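SAM-dependent methyltransferase (Geobacter sulfurreducens, PDB 5BP7) binds S-adenosyl-L-homocysteine, the demethylated form of S-adenosylmethionine, and probably catalyses methyl transfer from S-adenosylmethionine. Local coordinates at residues P164-V169 / R177-N182. Numbering follows the deposited sequence.
Sequences PYWRQV and RGCLAN
Trp-166 reaches with the far rim of its indole to Cys-179 and Ala-181, and these three buried side chains make the whole contact. The sulfur of Cys-179 lies at the ring edge, close to the indole plane: SG is 3.9 Å from CZ3 of Trp-166, and its direction from the six-membered ring centroid is 85° off the normal, an edge-on sulfur-aromatic contact. Beside it, the methyl CB of Ala-181 approaches CH2 of Trp-166 obliquely, at 4.1 Å. The backbones stay well apart, with the CA atoms of Trp-166 and Cys-179 10.0 Å from each other, so the long indole spans the gap. With CG anti to its carbonyl carbon (chi1 -65°), the ring leaves the end of strand 157-166, the central-sheet strand next to antiparallel strand 261-270 in this Rossmann-like methyltransferase fold. Across the contact, helix 173-178 ends in a Schellman motif: Leu-180 has positive phi (68°), and its N bonds to O of Arg-177 at 2.7 Å. This turn sets Cys-179 and Ala-181 toward the indole on either side of Leu-180 in the sequence. Phe-187 meets the indole edge-to-face, and NE1 of Trp-166 is hydrogen-bonded to O of Thr-184. The looser, solvent side of the turn belongs to Leu-180, which is exposed and touches Arg-252 of helix 239-260, and to Arg-177, also exposed, whose side chain sets off away from the strand.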
loop_
_atom_site.group_PDB
_atom_site.type_symbol
_atom_site.label_atom_id
_atom_site.label_comp_id
_atom_site.label_asym_id
_atom_site.label_seq_id
_atom_site.Cartn_x
_atom_site.Cartn_y
_atom_site.Cartn_z
ATOM N N PRO A 164 -4.550 -7.691 -1.153
ATOM C CA PRO A 164 -5.944 -7.944 -1.411
ATOM C C PRO A 164 -6.365 -9.374 -1.058
ATOM O O PRO A 164 -5.536 -10.272 -0.971
ATOM C CB PRO A 164 -6.081 -7.690 -2.919
ATOM C CG PRO A 164 -4.798 -7.149 -3.407
ATOM C CD PRO A 164 -3.779 -7.604 -2.416
ATOM N N TYR A 165 -7.662 -9.578 -0.882
ATOM C CA TYR A 165 -8.231 -10.924 -0.737
ATOM C C TYR A 165 -9.611 -10.909 -1.372
ATOM O O TYR A 165 -10.172 -9.815 -1.589
ATOM C CB TYR A 165 -8.281 -11.336 0.732
ATOM C CG TYR A 165 -9.190 -10.505 1.574
ATOM C CD1 TYR A 165 -8.737 -9.327 2.164
ATOM C CD2 TYR A 165 -10.493 -10.882 1.787
ATOM C CE1 TYR A 165 -9.567 -8.550 2.945
ATOM C CE2 TYR A 165 -11.336 -10.098 2.546
ATOM C CZ TYR A 165 -10.863 -8.944 3.135
ATOM O OH TYR A 165 -11.698 -8.197 3.913
ATOM N N TRP A 166 -10.137 -12.098 -1.705
ATOM C CA TRP A 166 -11.488 -12.203 -2.247
ATOM C C TRP A 166 -12.488 -12.032 -1.116
ATOM O O TRP A 166 -12.588 -12.836 -0.211
ATOM C CB TRP A 166 -11.751 -13.519 -3.013
ATOM C CG TRP A 166 -10.935 -13.689 -4.269
ATOM C CD1 TRP A 166 -10.063 -14.687 -4.528
ATOM C CD2 TRP A 166 -10.896 -12.817 -5.422
ATOM N NE1 TRP A 166 -9.459 -14.506 -5.754
ATOM C CE2 TRP A 166 -9.954 -13.366 -6.327
ATOM C CE3 TRP A 166 -11.556 -11.627 -5.773
ATOM C CZ2 TRP A 166 -9.644 -12.763 -7.558
ATOM C CZ3 TRP A 166 -11.257 -11.033 -6.997
ATOM C CH2 TRP A 166 -10.315 -11.606 -7.877
ATOM N N ARG A 167 -13.217 -10.941 -1.196
ATOM C CA ARG A 167 -14.342 -10.651 -0.330
ATOM C C ARG A 167 -15.500 -11.625 -0.642
ATOM O O ARG A 167 -16.173 -12.119 0.245
ATOM C CB ARG A 167 -14.772 -9.221 -0.621
ATOM C CG ARG A 167 -15.706 -8.621 0.371
ATOM C CD ARG A 167 -16.006 -7.196 -0.019
ATOM N NE ARG A 167 -17.106 -6.751 0.804
ATOM C CZ ARG A 167 -18.398 -6.819 0.481
ATOM N NH1 ARG A 167 -18.822 -7.287 -0.700
ATOM N NH2 ARG A 167 -19.285 -6.369 1.349
ATOM N N GLN A 168 -15.680 -11.897 -1.928
ATOM C CA GLN A 168 -16.561 -12.948 -2.435
ATOM C C GLN A 168 -15.843 -13.664 -3.551
ATOM O O GLN A 168 -15.029 -13.065 -4.250
ATOM C CB GLN A 168 -17.815 -12.354 -3.060
ATOM C CG GLN A 168 -18.677 -11.519 -2.137
ATOM C CD GLN A 168 -19.751 -10.712 -2.901
ATOM O OE1 GLN A 168 -19.965 -10.878 -4.127
ATOM N NE2 GLN A 168 -20.464 -9.870 -2.171
ATOM N N VAL A 169 -16.212 -14.917 -3.770
ATOM C CA VAL A 169 -15.545 -15.742 -4.776
ATOM C C VAL A 169 -15.960 -15.222 -6.151
ATOM O O VAL A 169 -17.148 -15.160 -6.427
ATOM C CB VAL A 169 -15.955 -17.238 -4.684
ATOM C CG1 VAL A 169 -14.997 -18.094 -5.512
ATOM C CG2 VAL A 169 -15.972 -17.745 -3.240
ATOM N N ARG A 177 -10.647 -10.525 -13.781
ATOM C CA ARG A 177 -10.004 -9.504 -14.625
ATOM C C ARG A 177 -10.620 -8.086 -14.500
ATOM O O ARG A 177 -9.891 -7.113 -14.387
ATOM C CB ARG A 177 -9.959 -9.988 -16.073
ATOM C CG ARG A 177 -9.010 -11.177 -16.244
ATOM C CD ARG A 177 -9.317 -11.992 -17.496
ATOM N NE ARG A 177 -9.206 -11.189 -18.722
ATOM C CZ ARG A 177 -8.060 -10.772 -19.282
ATOM N NH1 ARG A 177 -6.867 -11.070 -18.748
ATOM N NH2 ARG A 177 -8.100 -10.043 -20.403
ATOM N N GLY A 178 -11.950 -7.992 -14.457
ATOM C CA GLY A 178 -12.665 -6.757 -14.057
ATOM C C GLY A 178 -12.209 -6.175 -12.712
ATOM O O GLY A 178 -12.253 -4.948 -12.525
ATOM N N CYS A 179 -11.786 -7.045 -11.776
ATOM C CA CYS A 179 -11.127 -6.635 -10.505
ATOM C C CYS A 179 -9.636 -6.279 -10.657
ATOM O O CYS A 179 -8.962 -5.987 -9.662
ATOM C CB CYS A 179 -11.265 -7.726 -9.431
ATOM S SG CYS A 179 -12.945 -8.002 -8.855
ATOM N N LEU A 180 -9.135 -6.312 -11.895
ATOM C CA LEU A 180 -7.724 -6.064 -12.236
ATOM C C LEU A 180 -6.757 -7.154 -11.723
ATOM O O LEU A 180 -5.550 -6.902 -11.617
ATOM C CB LEU A 180 -7.279 -4.654 -11.806
ATOM C CG LEU A 180 -8.236 -3.496 -12.132
ATOM C CD1 LEU A 180 -7.663 -2.197 -11.581
ATOM C CD2 LEU A 180 -8.513 -3.380 -13.635
ATOM N N ALA A 181 -7.281 -8.349 -11.411
ATOM C CA ALA A 181 -6.446 -9.543 -11.198
ATOM C C ALA A 181 -6.192 -10.232 -12.541
ATOM O O ALA A 181 -7.011 -10.167 -13.458
ATOM C CB ALA A 181 -7.104 -10.515 -10.237
ATOM N N ASN A 182 -5.042 -10.882 -12.650
ATOM C CA ASN A 182 -4.740 -11.714 -13.824
ATOM C C ASN A 182 -5.644 -12.932 -13.881
ATOM O O ASN A 182 -6.141 -13.305 -14.942
ATOM C CB ASN A 182 -3.268 -12.165 -13.802
ATOM C CG ASN A 182 -2.335 -11.132 -14.428
ATOM O OD1 ASN A 182 -2.647 -10.557 -15.474
ATOM N ND2 ASN A 182 -1.183 -10.888 -13.800
#